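Local coordinates for ribosomal protein S2-related protein (Deinococcus radiodurans, PDB 2JH3) that binds a [4Fe-4S] iron-sulfur cluster and may act as a sirohydrochlorin ferrochelatase in a chelatase-like fold, at residues Arg31-Ala36 with Ala252-Val257; Asp124-Gln129 with Gln162-Arg167; Ala128-Thr133 with Gly168-Val173; Gln226-Ala231 with Pro239-Gly244. All coordinates share one frame; numbering follows the deposited sequence.

Contact 1 (Arg31-Ala36 with Ala252-Val257); sequences RGRGLA and AVAEVV
OE2 of E255 receives the one polar bond of this contact, from NH2 of R33 at 2.9 Å, as part of a salt bridge. The bond is well bent, with an N-H...O angle of 141°, and OE2 offers its anti lone pair, the one turned away from the other carboxylate oxygen. The donor side is also imperfect, since OE2 sits at the guanidinium edge but 25° out of its plane. The two flat groups nevertheless lie nearly level, their planes 23° apart. R33 reaches across by running extended from CG to NE, whereas E255 bends at its second torsion, which brings the carboxylate to the arginine. Beside the bridge, CB of A254 lies 4.2 Å from R33 NH1, obliquely to the guanidinium. An alanine in place of R33 would remove the whole bridging arm and is likely to leave the E255 carboxylate without its mate on the facing helix. The salt bridge lies at the partly exposed margin of a helix pair: deeper in, A254 and V257 pack on L30 of helix 18-35, V253 and V257 on V26, while V253 and V256 also meet M122 of helix 122-133.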
loop_
_atom_site.group_PDB
_atom_site.type_symbol
_atom_site.label_atom_id
_atom_site.label_comp_id
_atom_site.label_asym_id
_atom_site.label_seq_id
_atom_site.Cartn_x
_atom_site.Cartn_y
_atom_site.Cartn_z
ATOM N N ARG A 31 -9.646 -23.485 23.244
ATOM C CA ARG A 31 -10.667 -23.966 22.282
ATOM C C ARG A 31 -10.567 -25.460 22.023
ATOM O O ARG A 31 -11.583 -26.105 21.812
ATOM C CB ARG A 31 -10.583 -23.272 20.908
ATOM C CG ARG A 31 -10.885 -21.844 20.913
ATOM C CD ARG A 31 -10.743 -21.273 19.512
ATOM N NE ARG A 31 -10.712 -19.828 19.653
ATOM C CZ ARG A 31 -9.709 -19.040 19.261
ATOM N NH1 ARG A 31 -8.644 -19.565 18.632
ATOM N NH2 ARG A 31 -9.744 -17.760 19.530
ATOM N N GLY A 32 -9.343 -25.975 21.942
ATOM C CA GLY A 32 -9.097 -27.410 21.808
ATOM C C GLY A 32 -9.772 -28.224 22.904
ATOM O O GLY A 32 -10.397 -29.242 22.627
ATOM N N ARG A 33 -9.641 -27.768 24.154
ATOM C CA ARG A 33 -10.277 -28.391 25.342
ATOM C C ARG A 33 -11.814 -28.330 25.301
ATOM O O ARG A 33 -12.493 -29.257 25.785
ATOM C CB ARG A 33 -9.896 -27.625 26.610
ATOM C CG ARG A 33 -8.582 -27.866 27.274
ATOM C CD ARG A 33 -8.574 -26.887 28.443
ATOM N NE ARG A 33 -7.524 -27.021 29.434
ATOM C CZ ARG A 33 -6.239 -26.805 29.189
ATOM N NH1 ARG A 33 -5.816 -26.494 27.957
ATOM N NH2 ARG A 33 -5.349 -26.923 30.168
ATOM N N GLY A 34 -12.349 -27.192 24.823
ATOM C CA GLY A 34 -13.801 -26.985 24.709
ATOM C C GLY A 34 -14.460 -27.975 23.763
ATOM O O GLY A 34 -15.657 -28.227 23.867
ATOM N N LEU A 35 -13.679 -28.539 22.832
ATOM C CA LEU A 35 -14.159 -29.641 21.963
ATOM C C LEU A 35 -14.046 -30.998 22.668
ATOM O O LEU A 35 -14.916 -31.861 22.552
ATOM C CB LEU A 35 -13.354 -29.712 20.670
ATOM C CG LEU A 35 -13.312 -28.493 19.761
ATOM C CD1 LEU A 35 -12.117 -28.649 18.788
ATOM C CD2 LEU A 35 -14.676 -28.335 19.022
ATOM N N ALA A 36 -12.955 -31.190 23.394
ATOM C CA ALA A 36 -12.821 -32.364 24.238
ATOM C C ALA A 36 -13.903 -32.394 25.382
ATOM O O ALA A 36 -13.871 -33.291 26.253
ATOM C CB ALA A 36 -11.417 -32.401 24.800
ATOM N N ALA A 252 1.290 -23.954 30.775
ATOM C CA ALA A 252 0.701 -23.860 32.103
ATOM C C ALA A 252 -0.097 -22.583 32.275
ATOM O O ALA A 252 -0.930 -22.513 33.158
ATOM C CB ALA A 252 1.789 -23.943 33.159
ATOM N N VAL A 253 0.124 -21.576 31.429
ATOM C CA VAL A 253 -0.639 -20.317 31.600
ATOM C C VAL A 253 -2.124 -20.490 31.327
ATOM O O VAL A 253 -2.913 -19.755 31.890
ATOM C CB VAL A 253 -0.064 -19.114 30.808
ATOM C CG1 VAL A 253 1.275 -18.670 31.424
ATOM C CG2 VAL A 253 0.202 -19.451 29.389
ATOM N N ALA A 254 -2.495 -21.491 30.531
ATOM C CA ALA A 254 -3.929 -21.721 30.217
ATOM C C ALA A 254 -4.705 -22.058 31.458
ATOM O O ALA A 254 -5.832 -21.592 31.655
ATOM C CB ALA A 254 -4.124 -22.811 29.195
ATOM N N GLU A 255 -4.092 -22.857 32.332
ATOM C CA GLU A 255 -4.736 -23.191 33.602
ATOM C C GLU A 255 -4.894 -22.015 34.517
ATOM O O GLU A 255 -5.863 -21.957 35.279
ATOM C CB GLU A 255 -4.018 -24.378 34.298
ATOM C CG GLU A 255 -4.419 -25.766 33.665
ATOM C CD GLU A 255 -5.964 -26.051 33.778
ATOM O OE1 GLU A 255 -6.560 -25.966 34.892
ATOM O OE2 GLU A 255 -6.594 -26.383 32.743
ATOM N N VAL A 256 -3.975 -21.057 34.468
ATOM C CA VAL A 256 -4.127 -19.852 35.289
ATOM C C VAL A 256 -5.287 -18.969 34.798
ATOM O O VAL A 256 -6.059 -18.437 35.585
ATOM C CB VAL A 256 -2.805 -18.988 35.333
ATOM C CG1 VAL A 256 -2.973 -17.854 36.253
ATOM C CG2 VAL A 256 -1.571 -19.861 35.740
ATOM N N VAL A 257 -5.363 -18.790 33.494
ATOM C CA VAL A 257 -6.468 -18.047 32.853
ATOM C C VAL A 257 -7.829 -18.604 33.258
ATOM O O VAL A 257 -8.735 -17.845 33.625
ATOM C CB VAL A 257 -6.305 -18.089 31.320
ATOM C CG1 VAL A 257 -7.627 -17.693 30.584
ATOM C CG2 VAL A 257 -5.172 -17.199 30.889
#

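Contact 2 (Asp124-Gln129 with Gln162-Arg167); sequences DAIAAQ and QALRER
D124 and R167 cross at about a right angle, their carboxylate and guanidinium planes 57° apart, so the salt bridge between them is not a flat, two-oxygen pairing. One oxygen does the work: OD1 of D124 takes a nearly straight bond from R167 NH2 at 2.6 Å, with an N-H...O angle of 167°, and a weak one from R167 NH1 at 3.3 Å. OD1 lies in the guanidinium plane, at its edge, yet the arginine approaches from well above the carboxylate plane. A bend in the R167 chain at its second torsion turns the guanidinium toward D124. Alongside the ion pair, L164 points both of its methyl groups at helix 122-133. CD1 of L164 meets CG2 of I126 at 3.7 Å, the two side chains crossing obliquely, and CD2 of L164 faces CB of A127 at 4.0 Å. I126 and L164 both rest on L145 of strand 144-149, which places this apolar part over the sheet, with the charged pair on the exposed side. The short helix axes approach to 10.7 Å at a crossing angle of -63°. Such neighbouring helices covering a parallel sheet are characteristic of an alpha/beta sandwich, here in the CbiX chelatase-like fold.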
loop_
_atom_site.group_PDB
_atom_site.type_symbol
_atom_site.label_atom_id
_atom_site.label_comp_id
_atom_site.label_asym_id
_atom_site.label_seq_id
_atom_site.Cartn_x
_atom_site.Cartn_y
_atom_site.Cartn_z
ATOM N N ASP A 124 3.232 -21.174 39.948
ATOM C CA ASP A 124 3.301 -22.521 39.361
ATOM C C ASP A 124 3.764 -22.552 37.941
ATOM O O ASP A 124 4.516 -23.474 37.523
ATOM C CB ASP A 124 1.899 -23.153 39.339
ATOM C CG ASP A 124 1.281 -23.238 40.702
ATOM O OD1 ASP A 124 1.867 -23.920 41.568
ATOM O OD2 ASP A 124 0.223 -22.603 40.942
ATOM N N ALA A 125 3.263 -21.598 37.144
ATOM C CA ALA A 125 3.682 -21.484 35.744
ATOM C C ALA A 125 5.186 -21.103 35.645
ATOM O O ALA A 125 5.895 -21.612 34.824
ATOM C CB ALA A 125 2.781 -20.462 34.989
ATOM N N ILE A 126 5.621 -20.179 36.492
ATOM C CA ILE A 126 7.031 -19.783 36.585
ATOM C C ILE A 126 7.929 -20.984 36.973
ATOM O O ILE A 126 8.846 -21.312 36.232
ATOM C CB ILE A 126 7.214 -18.692 37.653
ATOM C CG1 ILE A 126 6.610 -17.361 37.184
ATOM C CG2 ILE A 126 8.749 -18.565 38.048
ATOM C CD1 ILE A 126 6.419 -16.312 38.317
ATOM N N ALA A 127 7.615 -21.648 38.092
ATOM C CA ALA A 127 8.277 -22.933 38.474
ATOM C C ALA A 127 8.297 -23.965 37.369
ATOM O O ALA A 127 9.331 -24.625 37.094
ATOM C CB ALA A 127 7.699 -23.495 39.767
ATOM N N ALA A 128 7.208 -24.094 36.645
ATOM C CA ALA A 128 7.196 -25.126 35.620
ATOM C C ALA A 128 8.142 -24.813 34.494
ATOM O O ALA A 128 8.871 -25.691 34.018
ATOM C CB ALA A 128 5.829 -25.316 35.100
ATOM N N GLN A 129 8.119 -23.568 34.034
ATOM C CA GLN A 129 9.052 -23.091 33.017
ATOM C C GLN A 129 10.502 -23.263 33.537
ATOM O O GLN A 129 11.385 -23.666 32.782
ATOM C CB GLN A 129 8.714 -21.637 32.685
ATOM C CG GLN A 129 9.541 -20.929 31.665
ATOM C CD GLN A 129 9.683 -21.679 30.371
ATOM O OE1 GLN A 129 9.116 -21.303 29.374
ATOM N NE2 GLN A 129 10.484 -22.738 30.376
ATOM N N GLN A 162 8.051 -14.036 46.290
ATOM C CA GLN A 162 7.969 -14.469 47.706
ATOM C C GLN A 162 7.246 -15.814 47.930
ATOM O O GLN A 162 7.713 -16.634 48.715
ATOM C CB GLN A 162 7.417 -13.374 48.589
ATOM C CG GLN A 162 7.324 -13.775 50.089
ATOM C CD GLN A 162 8.686 -14.082 50.777
ATOM O OE1 GLN A 162 9.759 -13.731 50.288
ATOM N NE2 GLN A 162 8.611 -14.707 51.944
ATOM N N ALA A 163 6.159 -16.092 47.200
ATOM C CA ALA A 163 5.550 -17.398 47.285
ATOM C C ALA A 163 6.495 -18.508 46.842
ATOM O O ALA A 163 6.385 -19.665 47.287
ATOM C CB ALA A 163 4.292 -17.444 46.422
ATOM N N LEU A 164 7.380 -18.226 45.898
ATOM C CA LEU A 164 8.208 -19.300 45.382
ATOM C C LEU A 164 9.354 -19.595 46.353
ATOM O O LEU A 164 9.882 -20.730 46.366
ATOM C CB LEU A 164 8.737 -18.965 44.000
ATOM C CG LEU A 164 7.741 -19.053 42.829
ATOM C CD1 LEU A 164 8.246 -18.129 41.707
ATOM C CD2 LEU A 164 7.528 -20.489 42.354
ATOM N N ARG A 165 9.745 -18.586 47.141
ATOM C CA ARG A 165 10.730 -18.772 48.212
ATOM C C ARG A 165 10.136 -19.747 49.233
ATOM O O ARG A 165 10.717 -20.800 49.528
ATOM C CB ARG A 165 11.091 -17.444 48.872
ATOM C CG ARG A 165 11.965 -16.579 48.030
ATOM C CD ARG A 165 12.174 -15.222 48.673
ATOM N NE ARG A 165 12.761 -14.324 47.699
ATOM C CZ ARG A 165 12.256 -13.160 47.305
ATOM N NH1 ARG A 165 11.152 -12.672 47.824
ATOM N NH2 ARG A 165 12.876 -12.450 46.355
ATOM N N GLU A 166 8.920 -19.461 49.670
ATOM C CA GLU A 166 8.267 -20.338 50.654
ATOM C C GLU A 166 8.082 -21.776 50.159
ATOM O O GLU A 166 8.448 -22.728 50.853
ATOM C CB GLU A 166 6.983 -19.709 51.126
ATOM C CG GLU A 166 7.058 -18.191 51.084
ATOM C CD GLU A 166 6.650 -17.526 52.357
ATOM O OE1 GLU A 166 7.328 -17.820 53.367
ATOM O OE2 GLU A 166 5.705 -16.685 52.326
ATOM N N ARG A 167 7.579 -21.985 48.958
ATOM C CA ARG A 167 7.628 -23.347 48.411
ATOM C C ARG A 167 9.017 -24.047 48.562
ATOM O O ARG A 167 9.092 -25.239 48.874
ATOM C CB ARG A 167 7.265 -23.353 46.942
ATOM C CG ARG A 167 5.840 -23.004 46.674
ATOM C CD ARG A 167 5.759 -22.109 45.450
ATOM N NE ARG A 167 4.396 -22.003 44.977
ATOM C CZ ARG A 167 3.903 -22.692 43.954
ATOM N NH1 ARG A 167 4.643 -23.551 43.218
ATOM N NH2 ARG A 167 2.630 -22.504 43.668
#

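Contact 3 (Ala128-Thr133 with Gly168-Val173); sequences AQARDT and GQFAGV
A130 and F170 form the close-packed, buried half of this contact: CB of A130 lies 3.7 Å from CZ and 3.9 Å from CE2 of the F170 ring. The methyl approaches this end of the ring obliquely, so the ring is met neither squarely on its face nor along its edge. CG of R131 adds only a more distant touch, 4.3 Å from CZ of F170. The setting is an alpha/beta one: helix 122-133 lies against the parallel sheet, A130 also touching V210 of strand 207-211, while residues 168-173 lead from helix 155-167 into strand 172-177, the chain leaving the helix at G168 with positive phi. Toward the more exposed side, polar groups replace the apolar packing. R131 bends at its third torsion (chi3 -56°) and gives a hydrogen bond from NH1 to OE1 of Q169, 3.1 Å long with an N-H...O angle of 163°. That oxygen lies in the guanidinium plane and accepts on a lone pair, although the guanidinium and amide planes stand 67° apart. A leucine in place of R131 would lack the NH1 donor and would probably leave the Q169 amide freer to turn. CD of R131 runs past the same amide, 3.5 Å from NE2 of Q169, and one guanidinium face lies over CA of A128.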
loop_
_atom_site.group_PDB
_atom_site.type_symbol
_atom_site.label_atom_id
_atom_site.label_comp_id
_atom_site.label_asym_id
_atom_site.label_seq_id
_atom_site.Cartn_x
_atom_site.Cartn_y
_atom_site.Cartn_z
ATOM N N ALA A 128 7.208 -24.094 36.645
ATOM C CA ALA A 128 7.196 -25.126 35.620
ATOM C C ALA A 128 8.142 -24.813 34.494
ATOM O O ALA A 128 8.871 -25.691 34.018
ATOM C CB ALA A 128 5.829 -25.316 35.100
ATOM N N GLN A 129 8.119 -23.568 34.034
ATOM C CA GLN A 129 9.052 -23.091 33.017
ATOM C C GLN A 129 10.502 -23.263 33.537
ATOM O O GLN A 129 11.385 -23.666 32.782
ATOM C CB GLN A 129 8.714 -21.637 32.685
ATOM C CG GLN A 129 9.541 -20.929 31.665
ATOM C CD GLN A 129 9.683 -21.679 30.371
ATOM O OE1 GLN A 129 9.116 -21.303 29.374
ATOM N NE2 GLN A 129 10.484 -22.738 30.376
ATOM N N ALA A 130 10.735 -22.954 34.803
ATOM C CA ALA A 130 12.079 -23.066 35.379
ATOM C C ALA A 130 12.558 -24.523 35.265
ATOM O O ALA A 130 13.652 -24.802 34.736
ATOM C CB ALA A 130 12.070 -22.614 36.822
ATOM N N ARG A 131 11.701 -25.450 35.703
ATOM C CA ARG A 131 12.055 -26.876 35.713
ATOM C C ARG A 131 12.282 -27.369 34.333
ATOM O O ARG A 131 13.213 -28.130 34.100
ATOM C CB ARG A 131 10.980 -27.695 36.398
ATOM C CG ARG A 131 10.899 -27.417 37.877
ATOM C CD ARG A 131 9.936 -28.356 38.585
ATOM N NE ARG A 131 8.582 -28.319 38.012
ATOM C CZ ARG A 131 7.497 -27.751 38.564
ATOM N NH1 ARG A 131 7.528 -27.149 39.754
ATOM N NH2 ARG A 131 6.338 -27.800 37.894
ATOM N N ASP A 132 11.470 -26.907 33.392
ATOM C CA ASP A 132 11.598 -27.354 32.006
ATOM C C ASP A 132 12.882 -26.851 31.377
ATOM O O ASP A 132 13.382 -27.423 30.412
ATOM C CB ASP A 132 10.410 -26.875 31.156
ATOM C CG ASP A 132 9.069 -27.519 31.566
ATOM O OD1 ASP A 132 9.064 -28.392 32.477
ATOM O OD2 ASP A 132 8.023 -27.122 30.956
ATOM N N THR A 133 13.398 -25.748 31.902
ATOM C CA THR A 133 14.570 -25.090 31.338
ATOM C C THR A 133 15.899 -25.777 31.791
ATOM O O THR A 133 16.877 -25.775 31.039
ATOM C CB THR A 133 14.522 -23.554 31.661
ATOM O OG1 THR A 133 13.390 -22.960 30.983
ATOM C CG2 THR A 133 15.778 -22.856 31.248
ATOM N N GLY A 168 10.105 -23.312 48.295
ATOM C CA GLY A 168 11.462 -23.818 48.566
ATOM C C GLY A 168 12.017 -24.822 47.594
ATOM O O GLY A 168 13.084 -25.378 47.805
ATOM N N GLN A 169 11.369 -25.046 46.479
ATOM C CA GLN A 169 11.924 -26.005 45.533
ATOM C C GLN A 169 13.309 -25.592 44.989
ATOM O O GLN A 169 14.063 -26.435 44.426
ATOM C CB GLN A 169 10.949 -26.204 44.376
ATOM C CG GLN A 169 11.137 -27.535 43.634
ATOM C CD GLN A 169 10.227 -27.676 42.385
ATOM O OE1 GLN A 169 9.841 -26.678 41.743
ATOM N NE2 GLN A 169 9.893 -28.933 42.036
ATOM N N PHE A 170 13.628 -24.300 45.112
ATOM C CA PHE A 170 14.842 -23.739 44.504
ATOM C C PHE A 170 15.723 -23.206 45.596
ATOM O O PHE A 170 15.252 -22.880 46.686
ATOM C CB PHE A 170 14.520 -22.603 43.469
ATOM C CG PHE A 170 13.685 -23.076 42.292
ATOM C CD1 PHE A 170 12.306 -22.965 42.320
ATOM C CD2 PHE A 170 14.287 -23.645 41.181
ATOM C CE1 PHE A 170 11.563 -23.429 41.297
ATOM C CE2 PHE A 170 13.525 -24.128 40.134
ATOM C CZ PHE A 170 12.149 -24.025 40.211
ATOM N N ALA A 171 16.991 -23.028 45.245
ATOM C CA ALA A 171 18.026 -22.498 46.157
ATOM C C ALA A 171 17.711 -21.121 46.645
ATOM O O ALA A 171 17.963 -20.795 47.785
ATOM C CB ALA A 171 19.420 -22.516 45.462
ATOM N N GLY A 172 17.181 -20.273 45.779
ATOM C CA GLY A 172 16.654 -19.001 46.228
ATOM C C GLY A 172 15.867 -18.363 45.075
ATOM O O GLY A 172 15.811 -18.922 43.980
ATOM N N VAL A 173 15.282 -17.207 45.346
ATOM C CA VAL A 173 14.510 -16.457 44.321
ATOM C C VAL A 173 14.794 -14.968 44.347
ATOM O O VAL A 173 14.614 -14.288 45.362
ATOM C CB VAL A 173 12.962 -16.724 44.419
ATOM C CG1 VAL A 173 12.255 -16.135 43.190
ATOM C CG2 VAL A 173 12.681 -18.245 44.492
#

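Contact 4 (Gln226-Ala231 with Pro239-Gly244); sequences QALAQA and PPLHVG
L228 pushes its two methyl groups from the helix onto alternate side chains of a strand, each methyl taking a different partner. CD2 of L228 meets CD2 of L241 at 3.5 Å, closer than usual van der Waals contact for two carbons, so the leucines press firmly against each other there. Their side chains cross at about a right angle, and the touch is made methyl to methyl. The other branch, CD1 of L228, lies 3.9 Å from CG2 of V243, and here the side chains slide past each other in opposite directions. L241 reaches the helix with CG anti to its backbone N (chi1 -174°). In V243 it is CG1 that lies anti to N, and the other branch, CG2, makes the contact.

L241 and V243 are two residues apart in an extended strand, so both point toward the helix, while H242 between them does not meet it. No hydrogen bond joins the two segments. Only 96 Å² is buried between them, with the nearest CA atoms, those of L228 and L241, 9.3 Å apart; the contact is therefore a small apolar one near the surface. Strand 241-243 is the outermost strand on this side of the parallel sheet within the chain, and H242 forms backbone hydrogen bonds with A207 and L209 of the adjacent strand. Helix 218-234 connects strand 207-211 to strand 241-243, and its packing back on the second strand is characteristic of a beta-alpha-beta crossover, here in the second CbiX-family region.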
loop_
_atom_site.group_PDB
_atom_site.type_symbol
_atom_site.label_atom_id
_atom_site.label_comp_id
_atom_site.label_asym_id
_atom_site.label_seq_id
_atom_site.Cartn_x
_atom_site.Cartn_y
_atom_site.Cartn_z
ATOM N N GLN A 226 22.790 -8.884 25.545
ATOM C CA GLN A 226 23.725 -7.803 25.876
ATOM C C GLN A 226 23.990 -7.719 27.375
ATOM O O GLN A 226 25.125 -7.541 27.808
ATOM C CB GLN A 226 23.167 -6.445 25.360
ATOM C CD GLN A 226 22.288 -5.484 23.151
ATOM O OE1 GLN A 226 22.587 -4.329 23.406
ATOM N NE2 GLN A 226 22.189 -5.726 21.849
ATOM N N ALA A 227 22.933 -7.840 28.155
ATOM C CA ALA A 227 23.048 -7.706 29.628
ATOM C C ALA A 227 23.819 -8.893 30.215
ATOM O O ALA A 227 24.575 -8.776 31.193
ATOM C CB ALA A 227 21.672 -7.629 30.269
ATOM N N LEU A 228 23.539 -10.050 29.656
ATOM C CA LEU A 228 24.176 -11.297 30.059
ATOM C C LEU A 228 25.704 -11.280 29.759
ATOM O O LEU A 228 26.486 -11.905 30.461
ATOM C CB LEU A 228 23.462 -12.515 29.412
ATOM C CG LEU A 228 22.051 -12.898 29.916
ATOM C CD1 LEU A 228 21.582 -14.171 29.241
ATOM C CD2 LEU A 228 22.028 -13.114 31.411
ATOM N N ALA A 229 26.101 -10.605 28.690
ATOM C CA ALA A 229 27.532 -10.416 28.324
ATOM C C ALA A 229 28.248 -9.508 29.284
ATOM O O ALA A 229 29.390 -9.741 29.628
ATOM C CB ALA A 229 27.621 -9.823 26.944
ATOM N N GLN A 230 27.574 -8.452 29.700
ATOM C CA GLN A 230 28.064 -7.567 30.729
ATOM C C GLN A 230 28.171 -8.263 32.059
ATOM O O GLN A 230 29.176 -8.094 32.700
ATOM C CB GLN A 230 27.175 -6.352 30.890
ATOM C CG GLN A 230 27.237 -5.439 29.728
ATOM C CD GLN A 230 26.113 -4.409 29.729
ATOM O OE1 GLN A 230 25.366 -4.260 30.726
ATOM N NE2 GLN A 230 26.009 -3.648 28.618
ATOM N N ALA A 231 27.147 -9.004 32.496
ATOM C CA ALA A 231 27.277 -9.787 33.720
ATOM C C ALA A 231 28.500 -10.719 33.650
ATOM O O ALA A 231 29.262 -10.850 34.613
ATOM C CB ALA A 231 26.041 -10.604 33.975
ATOM N N PRO A 239 28.285 -18.524 38.187
ATOM C CA PRO A 239 27.935 -19.918 37.851
ATOM C C PRO A 239 27.195 -20.039 36.537
ATOM O O PRO A 239 26.815 -19.013 35.945
ATOM C CB PRO A 239 27.014 -20.343 38.998
ATOM C CG PRO A 239 26.477 -19.093 39.585
ATOM C CD PRO A 239 27.408 -17.959 39.233
ATOM N N PRO A 240 26.954 -21.277 36.071
ATOM C CA PRO A 240 26.260 -21.431 34.793
ATOM C C PRO A 240 24.786 -20.940 34.897
ATOM O O PRO A 240 24.139 -21.143 35.902
ATOM C CB PRO A 240 26.325 -22.938 34.506
ATOM C CG PRO A 240 26.834 -23.584 35.751
ATOM C CD PRO A 240 27.243 -22.556 36.737
ATOM N N LEU A 241 24.324 -20.242 33.867
ATOM C CA LEU A 241 22.943 -19.706 33.812
ATOM C C LEU A 241 22.182 -20.423 32.720
ATOM O O LEU A 241 22.544 -20.312 31.548
ATOM C CB LEU A 241 22.937 -18.222 33.466
ATOM C CG LEU A 241 21.534 -17.588 33.546
ATOM C CD1 LEU A 241 20.987 -17.641 34.962
ATOM C CD2 LEU A 241 21.601 -16.149 33.074
ATOM N N HIS A 242 21.108 -21.103 33.088
ATOM C CA HIS A 242 20.172 -21.583 32.070
ATOM C C HIS A 242 19.054 -20.540 31.790
ATOM O O HIS A 242 18.344 -20.088 32.687
ATOM C CB HIS A 242 19.621 -22.942 32.472
ATOM C CG HIS A 242 20.674 -23.866 33.002
ATOM N ND1 HIS A 242 21.532 -24.568 32.177
ATOM C CD2 HIS A 242 21.027 -24.166 34.273
ATOM C CE1 HIS A 242 22.359 -25.280 32.932
ATOM N NE2 HIS A 242 22.077 -25.048 34.205
ATOM N N VAL A 243 18.918 -20.173 30.525
ATOM C CA VAL A 243 17.933 -19.189 30.131
ATOM C C VAL A 243 16.682 -19.791 29.455
ATOM O O VAL A 243 16.743 -20.421 28.380
ATOM C CB VAL A 243 18.571 -18.100 29.283
ATOM C CG1 VAL A 243 17.514 -17.004 28.890
ATOM C CG2 VAL A 243 19.695 -17.466 30.089
ATOM N N GLY A 244 15.559 -19.547 30.135
ATOM C CA GLY A 244 14.229 -19.991 29.711
ATOM C C GLY A 244 13.631 -18.902 28.843
ATOM O O GLY A 244 14.076 -17.735 28.848
#

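Overall arrangement
Contacts 2, 3 and 4 gather around the parallel sheet of strands 144-149, 172-177, 193-194, 207-211 and 241-243, whereas contact 1 joins helix 18-35 to helix 253-262. Contacts 2 and 3 share A128 and Q129 of helix 122-133, and their centres are about 7 Å apart; R165 NH2 probably hydrogen-bonds V173 O between them. T133 carries contact 3 onto V243 and G244 of contact 4, about 16 Å away between centres. Contact 1 touches contact 2 where A252 packs on A125. Along the chain, contact 1 closes a loop that encloses the other three, and it brings helix 253-262, which follows the last strand of that sheet, onto helix 18-35 of the first CbiX-family region.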